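PDB 6X42: serine repeat antigen 5 from Plasmodium falciparum, which carries a papain-like cysteine protease domain and is probably a pseudoenzyme, made as a zymogen-like precursor by the malaria parasite. Local coordinates for residues A[64-68]-A[69-73]; A[95-98]-A[99-103]; A[180-183]-A[184-188]; A[244-247]-A[248-252]. One frame throughout, in Å; residues are numbered along the deposited sequence. Where two conformers were deposited one is given.

In the fold
All four contacts are local, between neighbouring stretches of one papain-like chain. Contacts 1 and 3 are helix C-terminal ends, each leaving through a glycine with positive phi; contact 2 is a helix start capped by a serine; contact 4 is a type I beta turn in a loop between strands. Contact 1 lies at the surface, whereas the other three are partly buried. Contacts 1 and 3 touch each other, Thr64 bonding to Ser188 and to the Lys186 carbonyl, while the remaining pairs stay apart. Chemistry follows place: cation-pi at contact 1, serine with glutamate at contact 2, a glutamate-lysine salt bridge at contact 3, and paired indoles beside a histidine at contact 4.

Contact 1: residues A[64-68]-A[69-73]; sequences TIRCM and KGYEP
The carbonyl oxygen of Arg66 receives the backbone N of Tyr71 at 3.0 Å. Lys69 N bonds to it only weakly, going chiefly to Ile65 O at 3.1 Å, the last regular helical bond. One residue on, Cys67 O takes Gly70 N at 3.0 Å, the donor standing well above the carbonyl plane, and a water that also donates to Tyr71 O. The two nested bonds, Tyr71 N to Arg66 O and Gly70 N to Cys67 O, define a Schellman motif. Gly70 is its C-prime residue; a phi of 95° would jam any CB against the preceding carbonyl oxygen, which is why glycine suits the place. The turn brings the Tyr71 ring back over the Arg66 guanidinium in an off-centre cation-pi contact, Arg66 CZ lying 4.5 Å from the ring centroid with the planes 32° apart. Arg66 gets there by a bend at chi3 (56°), which carries NH2 to within 3.7 Å of Tyr71 CB. At its far end the tyrosine hydroxyl bonds to Pro282 O. Helix 53-68 thus closes at the surface: Cys67 ties it by disulfide to Cys38, the C-terminal tail lies along Lys69 and Gly70, and Thr64 reaches the end of helix 172-186.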
loop_
_atom_site.group_PDB
_atom_site.type_symbol
_atom_site.label_atom_id
_atom_site.label_comp_id
_atom_site.label_asym_id
_atom_site.label_seq_id
_atom_site.Cartn_x
_atom_site.Cartn_y
_atom_site.Cartn_z
ATOM N N THR A 64 -2.775 8.001 -2.691
ATOM C CA THR A 64 -3.009 8.764 -1.459
ATOM C C THR A 64 -2.078 9.963 -1.378
ATOM O O THR A 64 -2.478 11.019 -0.886
ATOM C CB THR A 64 -2.958 7.908 -0.179
ATOM O OG1 THR A 64 -1.629 7.438 0.108
ATOM C CG2 THR A 64 -3.896 6.704 -0.261
ATOM N N ILE A 65 -0.831 9.814 -1.845
ATOM C CA ILE A 65 0.068 10.958 -1.888
ATOM C C ILE A 65 -0.537 12.057 -2.753
ATOM O O ILE A 65 -0.514 13.238 -2.382
ATOM C CB ILE A 65 1.467 10.538 -2.379
ATOM C CG1 ILE A 65 2.194 9.717 -1.308
ATOM C CG2 ILE A 65 2.264 11.762 -2.798
ATOM C CD1 ILE A 65 3.420 8.965 -1.791
ATOM N N ARG A 66 -1.094 11.687 -3.917
ATOM C CA ARG A 66 -1.759 12.666 -4.780
ATOM C C ARG A 66 -2.940 13.322 -4.072
ATOM O O ARG A 66 -3.115 14.543 -4.149
ATOM C CB ARG A 66 -2.169 11.998 -6.090
ATOM C CG ARG A 66 -0.983 11.776 -7.044
ATOM C CD ARG A 66 -1.371 11.044 -8.328
ATOM N NE ARG A 66 -2.450 11.747 -9.016
ATOM C CZ ARG A 66 -2.278 12.815 -9.792
ATOM N NH1 ARG A 66 -1.060 13.289 -10.019
ATOM N NH2 ARG A 66 -3.325 13.416 -10.333
ATOM N N CYS A 67 -3.728 12.544 -3.326
ATOM C CA CYS A 67 -4.812 13.125 -2.538
ATOM C C CYS A 67 -4.278 14.128 -1.520
ATOM O O CYS A 67 -4.833 15.223 -1.360
ATOM C CB CYS A 67 -5.584 12.029 -1.803
ATOM S SG CYS A 67 -6.847 11.149 -2.741
ATOM N N MET A 68 -3.203 13.775 -0.819
ATOM C CA MET A 68 -2.646 14.671 0.187
ATOM C C MET A 68 -2.146 15.972 -0.433
ATOM O O MET A 68 -2.106 16.998 0.254
ATOM C CB MET A 68 -1.487 13.982 0.922
ATOM C CG MET A 68 -1.831 12.812 1.868
ATOM S SD MET A 68 -3.271 12.990 2.935
ATOM C CE MET A 68 -2.657 14.130 4.160
ATOM N N LYS A 69 -1.757 15.954 -1.712
ATOM C CA LYS A 69 -1.270 17.141 -2.412
ATOM C C LYS A 69 -2.380 17.890 -3.151
ATOM O O LYS A 69 -2.095 18.855 -3.868
ATOM C CB LYS A 69 -0.128 16.761 -3.373
ATOM C CG LYS A 69 1.187 16.278 -2.693
ATOM C CD LYS A 69 1.570 17.124 -1.470
ATOM C CE LYS A 69 2.908 16.743 -0.820
ATOM N NZ LYS A 69 2.696 16.121 0.520
ATOM N N GLY A 70 -3.633 17.482 -2.974
ATOM C CA GLY A 70 -4.769 18.223 -3.481
ATOM C C GLY A 70 -5.312 17.786 -4.825
ATOM O O GLY A 70 -6.162 18.490 -5.390
ATOM N N TYR A 71 -4.850 16.665 -5.361
ATOM C CA TYR A 71 -5.345 16.159 -6.631
ATOM C C TYR A 71 -6.609 15.323 -6.432
ATOM O O TYR A 71 -6.923 14.874 -5.329
ATOM C CB TYR A 71 -4.265 15.335 -7.338
ATOM C CG TYR A 71 -3.059 16.163 -7.722
ATOM C CD1 TYR A 71 -1.977 16.285 -6.858
ATOM C CD2 TYR A 71 -3.011 16.837 -8.938
ATOM C CE1 TYR A 71 -0.883 17.057 -7.193
ATOM C CE2 TYR A 71 -1.920 17.603 -9.284
ATOM C CZ TYR A 71 -0.856 17.711 -8.413
ATOM O OH TYR A 71 0.231 18.486 -8.771
ATOM N N GLU A 72 -7.342 15.130 -7.529
ATOM C CA GLU A 72 -8.537 14.306 -7.505
ATOM C C GLU A 72 -8.179 12.846 -7.225
ATOM O O GLU A 72 -7.048 12.416 -7.474
ATOM C CB GLU A 72 -9.213 14.368 -8.872
ATOM C CG GLU A 72 -9.936 15.677 -9.189
ATOM C CD GLU A 72 -10.969 16.043 -8.151
ATOM O OE1 GLU A 72 -10.824 17.118 -7.528
ATOM O OE2 GLU A 72 -11.916 15.251 -7.948
ATOM N N PRO A 73 -9.148 12.038 -6.725
ATOM C CA PRO A 73 -8.899 10.603 -6.474
ATOM C C PRO A 73 -8.995 9.747 -7.737
ATOM O O PRO A 73 -9.830 8.847 -7.861
ATOM C CB PRO A 73 -9.974 10.265 -5.430
ATOM C CG PRO A 73 -11.104 11.199 -5.735
ATOM C CD PRO A 73 -10.466 12.473 -6.219
HETATM O O HOH W 1 -7.566 16.051 -2.775
#

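Contact 2: residues A[95-98]-A[99-103]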
loop_
_atom_site.group_PDB
_atom_site.type_symbol
_atom_site.label_atom_id
_atom_site.label_comp_id
_atom_site.label_asym_id
_atom_site.label_seq_id
_atom_site.Cartn_x
_atom_site.Cartn_y
_atom_site.Cartn_z
ATOM N N GLU A 95 3.760 -14.570 -11.010
ATOM C CA GLU A 95 4.833 -14.182 -10.100
ATOM C C GLU A 95 4.774 -12.691 -9.806
ATOM O O GLU A 95 4.878 -11.864 -10.719
ATOM C CB GLU A 95 6.193 -14.498 -10.719
ATOM C CG GLU A 95 6.402 -15.946 -11.134
ATOM C CD GLU A 95 6.491 -16.910 -9.967
ATOM O OE1 GLU A 95 6.779 -16.465 -8.837
ATOM O OE2 GLU A 95 6.244 -18.122 -10.183
ATOM N N GLY A 96 4.680 -12.345 -8.550
ATOM C CA GLY A 96 4.687 -10.957 -8.181
ATOM C C GLY A 96 6.093 -10.423 -8.041
ATOM O O GLY A 96 7.053 -11.161 -7.856
ATOM N N SER A 97 6.205 -9.108 -8.097
ATOM C CA SER A 97 7.484 -8.413 -8.023
ATOM C C SER A 97 7.527 -7.574 -6.744
ATOM O O SER A 97 7.145 -8.088 -5.682
ATOM C CB SER A 97 7.714 -7.629 -9.295
ATOM O OG SER A 97 9.007 -7.067 -9.250
ATOM N N SER A 98 7.960 -6.323 -6.799
ATOM C CA SER A 98 8.244 -5.565 -5.591
ATOM C C SER A 98 7.937 -4.092 -5.823
ATOM O O SER A 98 7.932 -3.620 -6.968
ATOM C CB SER A 98 9.719 -5.692 -5.206
ATOM O OG SER A 98 10.505 -5.039 -6.183
ATOM N N PRO A 99 7.768 -3.322 -4.748
ATOM C CA PRO A 99 7.680 -1.862 -4.894
ATOM C C PRO A 99 8.901 -1.245 -5.534
ATOM O O PRO A 99 8.779 -0.234 -6.231
ATOM C CB PRO A 99 7.475 -1.367 -3.453
ATOM C CG PRO A 99 6.827 -2.527 -2.785
ATOM C CD PRO A 99 7.475 -3.754 -3.376
ATOM N N MET A 100 10.077 -1.836 -5.317
ATOM C CA MET A 100 11.283 -1.387 -6.004
ATOM C C MET A 100 11.106 -1.461 -7.513
ATOM O O MET A 100 11.486 -0.530 -8.236
ATOM C CB MET A 100 12.463 -2.238 -5.521
ATOM C CG MET A 100 12.604 -2.327 -3.970
ATOM S SD MET A 100 11.568 -3.505 -3.001
ATOM C CE MET A 100 11.373 -2.586 -1.482
ATOM N N GLU A 101 10.560 -2.569 -8.017
ATOM C CA GLU A 101 10.399 -2.645 -9.463
ATOM C C GLU A 101 9.328 -1.670 -9.942
ATOM O O GLU A 101 9.430 -1.106 -11.037
ATOM C CB GLU A 101 10.099 -4.059 -9.970
ATOM C CG GLU A 101 10.067 -4.024 -11.520
ATOM C CD GLU A 101 9.747 -5.328 -12.253
ATOM O OE1 GLU A 101 9.420 -6.359 -11.631
ATOM O OE2 GLU A 101 9.835 -5.314 -13.500
ATOM N N PHE A 102 8.283 -1.468 -9.141
ATOM C CA PHE A 102 7.258 -0.490 -9.485
ATOM C C PHE A 102 7.879 0.871 -9.780
ATOM O O PHE A 102 7.570 1.508 -10.798
ATOM C CB PHE A 102 6.235 -0.429 -8.353
ATOM C CG PHE A 102 5.115 0.519 -8.594
ATOM C CD1 PHE A 102 3.905 0.070 -9.138
ATOM C CD2 PHE A 102 5.219 1.846 -8.219
ATOM C CE1 PHE A 102 2.863 0.946 -9.353
ATOM C CE2 PHE A 102 4.173 2.719 -8.423
ATOM C CZ PHE A 102 2.987 2.271 -8.992
ATOM N N LEU A 103 8.773 1.332 -8.910
ATOM C CA LEU A 103 9.402 2.619 -9.167
ATOM C C LEU A 103 10.261 2.592 -10.429
ATOM O O LEU A 103 10.336 3.584 -11.159
ATOM C CB LEU A 103 10.247 3.038 -7.974
ATOM C CG LEU A 103 9.473 3.435 -6.728
ATOM C CD1 LEU A 103 10.476 3.818 -5.659
ATOM C CD2 LEU A 103 8.524 4.583 -6.964
#
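With OG of Ser97 trans to its own backbone N (chi1 -175°) and Glu101 stretched out from a chi1 of the same value, the hydroxyl and the carboxylate are brought within bonding distance, four residues apart. Ser97 OG donates to Glu101 OE1 over a short 2.5 Å, meeting the lone pair that points away from the other carboxylate oxygen. OE2 forms a salt bridge with Arg92, so the carboxylate is held at both ends, and the positive partner probably favours its charged form. Ser98 works differently. Its OG sits between the backbone N and the carbonyl carbon (chi1 67°), which turns it back to accept the Glu101 amide, Glu101 N to Ser98 OG measuring 3.1 Å. A short side chain with an accepting oxygen suits this spot, where the first amides of a helix lack carbonyl partners. Ser98 O meanwhile takes Phe102 N at 3.1 Å in the carbonyl plane, the first bond of the regular helical pattern. Pro99 follows well, since the first turn asks no amide hydrogen of it, and its ring packs on Ser58, Val275 and Phe277. Phe102 likewise leans on Ser58 and Leu62 of helix 53-68. This is a serine N-cap with proline first in the helix, not a capping box, since the Glu101 carboxylate turns to Ser97 instead; it opens helix 99-109 beside the long central helix of the papain fold.

Contact 3: residues A[180-183]-A[184-188]; sequences KTEV and MNKGS
Helix 172-186 ends through regular backbone bonds from Met184 N to Lys180 O, Asn185 N to Thr181 O and Lys186 N to Glu182 O, before Gly187 turns away with a phi of 93°. The last bond, Gly187 N to Val183 O at 2.9 Å, is bent, with the donor out of the carbonyl plane. One turn apart on the helix surface, Glu182 and Lys186 lie alongside each other, and Lys186 NZ reaches Glu182 OE1 at 2.7 Å in a salt bridge, on the lone pair facing OE2. Glutamate is folded at chi2 (-64°), while lysine runs extended until chi4 (81°), the final kink that swings NZ onto the oxygen. A water gives a hydrogen to Glu182 OE2 at 2.7 Å and accepts a weak bond from NZ, closing a small ring around the ion pair. The Lys186 side chain also touches Ile65, His61 and Ile276, probably through its methylenes, so a long lysine suits the seam. The side chains of Thr181 and Asn185 lie side by side, CG2 of the first 3.6 Å from ND2 of the second. On the buried flank, Val183 packs against Ile223 and Tyr226. Arg31 adds a second donor to Val183 O and also bonds Met184 O, and Thr64 bonds Lys186 O. An i to i+4 glutamate-lysine salt bridge is a common helix-surface pairing; a positive-phi glycine is a common C-terminal helix stop, here leading into strand 189-193.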
loop_
_atom_site.group_PDB
_atom_site.type_symbol
_atom_site.label_atom_id
_atom_site.label_comp_id
_atom_site.label_asym_id
_atom_site.label_seq_id
_atom_site.Cartn_x
_atom_site.Cartn_y
_atom_site.Cartn_z
ATOM N N LYS A 180 2.728 5.477 11.755
ATOM C CA LYS A 180 1.683 6.463 11.997
ATOM C C LYS A 180 2.019 7.793 11.326
ATOM O O LYS A 180 1.160 8.421 10.691
ATOM C CB LYS A 180 1.466 6.678 13.496
ATOM C CG LYS A 180 0.787 5.536 14.229
ATOM C CD LYS A 180 0.532 5.918 15.677
ATOM C CE LYS A 180 -0.380 4.939 16.393
ATOM N NZ LYS A 180 -0.723 5.439 17.772
ATOM N N THR A 181 3.271 8.247 11.467
ATOM C CA THR A 181 3.683 9.504 10.848
ATOM C C THR A 181 3.495 9.487 9.333
ATOM O O THR A 181 3.007 10.463 8.746
ATOM C CB THR A 181 5.142 9.790 11.195
ATOM O OG1 THR A 181 5.261 9.921 12.618
ATOM C CG2 THR A 181 5.601 11.093 10.550
ATOM N N GLU A 182 3.864 8.379 8.684
ATOM C CA GLU A 182 3.736 8.284 7.231
ATOM C C GLU A 182 2.278 8.188 6.797
ATOM O O GLU A 182 1.892 8.763 5.775
ATOM C CB GLU A 182 4.558 7.116 6.707
ATOM C CG GLU A 182 6.044 7.235 7.001
ATOM C CD GLU A 182 6.699 8.413 6.327
ATOM O OE1 GLU A 182 6.170 8.901 5.306
ATOM O OE2 GLU A 182 7.756 8.845 6.821
ATOM N N VAL A 183 1.450 7.464 7.554
ATOM C CA VAL A 183 0.021 7.426 7.247
ATOM C C VAL A 183 -0.574 8.826 7.343
ATOM O O VAL A 183 -1.340 9.253 6.472
ATOM C CB VAL A 183 -0.695 6.412 8.158
ATOM C CG1 VAL A 183 -2.217 6.514 8.014
ATOM C CG2 VAL A 183 -0.231 4.993 7.856
ATOM N N MET A 184 -0.202 9.574 8.381
ATOM C CA MET A 184 -0.696 10.941 8.519
ATOM C C MET A 184 -0.247 11.819 7.358
ATOM O O MET A 184 -1.040 12.585 6.804
ATOM C CB MET A 184 -0.197 11.536 9.834
ATOM C CG MET A 184 -0.877 10.914 11.033
ATOM S SD MET A 184 -0.372 11.600 12.608
ATOM C CE MET A 184 -0.674 13.346 12.324
ATOM N N ASN A 185 1.027 11.720 6.970
ATOM C CA ASN A 185 1.588 12.660 6.009
ATOM C C ASN A 185 1.360 12.261 4.557
ATOM O O ASN A 185 1.126 13.142 3.714
ATOM C CB ASN A 185 3.088 12.813 6.258
ATOM C CG ASN A 185 3.403 13.567 7.540
ATOM O OD1 ASN A 185 2.541 14.211 8.149
ATOM N ND2 ASN A 185 4.640 13.455 7.975
ATOM N N LYS A 186 1.447 10.966 4.240
ATOM C CA LYS A 186 1.304 10.492 2.870
ATOM C C LYS A 186 -0.028 9.815 2.584
ATOM O O LYS A 186 -0.318 9.526 1.414
ATOM C CB LYS A 186 2.438 9.522 2.533
ATOM C CG LYS A 186 3.815 10.188 2.409
ATOM C CD LYS A 186 4.957 9.166 2.339
ATOM C CE LYS A 186 6.256 9.829 2.012
ATOM N NZ LYS A 186 6.856 10.441 3.208
ATOM N N GLY A 187 -0.834 9.537 3.613
ATOM C CA GLY A 187 -2.124 8.902 3.460
ATOM C C GLY A 187 -2.099 7.398 3.593
ATOM O O GLY A 187 -3.172 6.782 3.733
ATOM N N SER A 188 -0.921 6.788 3.567
ATOM C CA SER A 188 -0.799 5.337 3.595
ATOM C C SER A 188 0.684 4.993 3.669
ATOM O O SER A 188 1.549 5.833 3.393
ATOM C CB SER A 188 -1.369 4.695 2.329
ATOM O OG SER A 188 -0.641 5.108 1.164
HETATM O O HOH W 2 9.492 9.980 5.068
#

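Contact 4: residues A[244-247]-A[248-252]; sequences NSWG and PYWGD
The indole of Trp246 points its six-membered edge at the face of Trp250, while the amide nitrogen of Asn244 sits over one face of each ring. The tryptophans form a T-shaped pair: planes at 82°, the centroid of the six-membered ring of Trp246 4.8 Å from that of the five-membered ring of Trp250. Trp246 CE3 comes within 3.4 Å of Trp250 NE1. Asn244 ND2 shares that side of Trp250, near the rim and 3.4 Å from CZ3, with its amide plane perpendicular to the ring. Trp250 has CG trans to its backbone N (chi1 -178°), throwing the indole back across the turn toward both partners. Asparagine suits its position because both ends of the amide are engaged: Asn244 OD1 bonds to His219 NE2 and takes its neighbour's amide, Ser245 N, at 2.9 Å from above the carbonyl plane. Asn244 to Gly247 read Asn-Ser-Trp-Gly, the signature of papain-like proteases, in which the asparagine orients the active-site histidine and the tryptophan shields their bond; the meeting of Trp246 with His219 is consistent with this. Gln47, which bonds to Ser245, probably corresponds to the oxyanion-hole glutamine of papain. Gly247 then opens a type I beta turn to Trp250, and its phi of 86° would push any CB against the carbonyl oxygen of Trp246. Proline suits the second position of a type I turn, where its ring enforces the negative phi required. The turn's own bond, Trp250 N to Gly247 O, is weak at 3.4 Å, but a water bridges Trp246 O, at 2.8 Å, and the Tyr249 amide.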
loop_
_atom_site.group_PDB
_atom_site.type_symbol
_atom_site.label_atom_id
_atom_site.label_comp_id
_atom_site.label_asym_id
_atom_site.label_seq_id
_atom_site.Cartn_x
_atom_site.Cartn_y
_atom_site.Cartn_z
ATOM N N ASN A 244 -6.861 -4.174 1.450
ATOM C CA ASN A 244 -6.488 -5.268 0.560
ATOM C C ASN A 244 -7.034 -4.989 -0.835
ATOM O O ASN A 244 -7.819 -4.061 -1.033
ATOM C CB ASN A 244 -7.015 -6.593 1.124
ATOM C CG ASN A 244 -6.223 -7.811 0.685
ATOM O OD1 ASN A 244 -5.320 -7.744 -0.146
ATOM N ND2 ASN A 244 -6.584 -8.950 1.263
ATOM N N SER A 245 -6.614 -5.813 -1.798
ATOM C CA SER A 245 -6.972 -5.696 -3.202
ATOM C C SER A 245 -7.683 -6.957 -3.705
ATOM O O SER A 245 -7.441 -7.426 -4.827
ATOM C CB SER A 245 -5.764 -5.347 -4.070
ATOM O OG SER A 245 -4.667 -6.203 -3.829
ATOM N N TRP A 246 -8.571 -7.498 -2.867
ATOM C CA TRP A 246 -9.353 -8.690 -3.184
ATOM C C TRP A 246 -10.827 -8.346 -3.350
ATOM O O TRP A 246 -11.704 -9.215 -3.230
ATOM C CB TRP A 246 -9.135 -9.787 -2.142
ATOM C CG TRP A 246 -7.735 -10.361 -2.120
ATOM C CD1 TRP A 246 -6.733 -10.153 -3.019
ATOM C CD2 TRP A 246 -7.202 -11.246 -1.128
ATOM N NE1 TRP A 246 -5.600 -10.835 -2.631
ATOM C CE2 TRP A 246 -5.868 -11.524 -1.482
ATOM C CE3 TRP A 246 -7.727 -11.825 0.035
ATOM C CZ2 TRP A 246 -5.045 -12.339 -0.703
ATOM C CZ3 TRP A 246 -6.916 -12.642 0.787
ATOM C CH2 TRP A 246 -5.588 -12.888 0.420
ATOM N N GLY A 247 -11.105 -7.085 -3.663
ATOM C CA GLY A 247 -12.446 -6.631 -3.911
ATOM C C GLY A 247 -13.178 -6.225 -2.652
ATOM O O GLY A 247 -12.740 -6.482 -1.527
ATOM N N PRO A 248 -14.327 -5.568 -2.831
ATOM C CA PRO A 248 -15.052 -4.984 -1.695
ATOM C C PRO A 248 -15.916 -5.961 -0.915
ATOM O O PRO A 248 -16.552 -5.549 0.059
ATOM C CB PRO A 248 -15.913 -3.913 -2.363
ATOM C CG PRO A 248 -16.191 -4.487 -3.742
ATOM C CD PRO A 248 -14.893 -5.163 -4.125
ATOM N N TYR A 249 -15.943 -7.236 -1.271
ATOM C CA TYR A 249 -16.668 -8.253 -0.515
ATOM C C TYR A 249 -15.746 -9.116 0.333
ATOM O O TYR A 249 -16.230 -9.976 1.084
ATOM C CB TYR A 249 -17.571 -9.075 -1.456
ATOM C CG TYR A 249 -18.452 -8.156 -2.259
ATOM C CD1 TYR A 249 -19.543 -7.528 -1.685
ATOM C CD2 TYR A 249 -18.165 -7.879 -3.589
ATOM C CE1 TYR A 249 -20.346 -6.653 -2.447
ATOM C CE2 TYR A 249 -18.923 -7.028 -4.327
ATOM C CZ TYR A 249 -20.004 -6.408 -3.760
ATOM O OH TYR A 249 -20.759 -5.565 -4.542
ATOM N N TRP A 250 -14.442 -8.877 0.272
ATOM C CA TRP A 250 -13.482 -9.585 1.094
ATOM C C TRP A 250 -13.310 -8.835 2.413
ATOM O O TRP A 250 -13.225 -7.604 2.437
ATOM C CB TRP A 250 -12.129 -9.700 0.350
ATOM C CG TRP A 250 -11.200 -10.463 1.208
ATOM C CD1 TRP A 250 -11.107 -11.817 1.315
ATOM C CD2 TRP A 250 -10.313 -9.928 2.187
ATOM N NE1 TRP A 250 -10.228 -12.161 2.287
ATOM C CE2 TRP A 250 -9.725 -11.021 2.855
ATOM C CE3 TRP A 250 -9.941 -8.629 2.556
ATOM C CZ2 TRP A 250 -8.801 -10.862 3.878
ATOM C CZ3 TRP A 250 -9.036 -8.479 3.579
ATOM C CH2 TRP A 250 -8.469 -9.588 4.235
ATOM N N GLY A 251 -13.218 -9.578 3.509
ATOM C CA GLY A 251 -12.881 -8.952 4.793
ATOM C C GLY A 251 -14.027 -8.106 5.292
ATOM O O GLY A 251 -15.165 -8.574 5.378
ATOM N N ASP A 252 -13.737 -6.862 5.655
ATOM C CA ASP A 252 -14.732 -5.871 6.073
ATOM C C ASP A 252 -14.781 -4.784 4.993
ATOM O O ASP A 252 -14.026 -3.806 5.022
ATOM C CB ASP A 252 -14.351 -5.314 7.431
ATOM C CG ASP A 252 -15.380 -4.358 7.990
ATOM O OD1 ASP A 252 -16.488 -4.216 7.430
ATOM O OD2 ASP A 252 -15.072 -3.755 9.035
HETATM O O HOH W 3 -14.539 -9.075 -3.004
#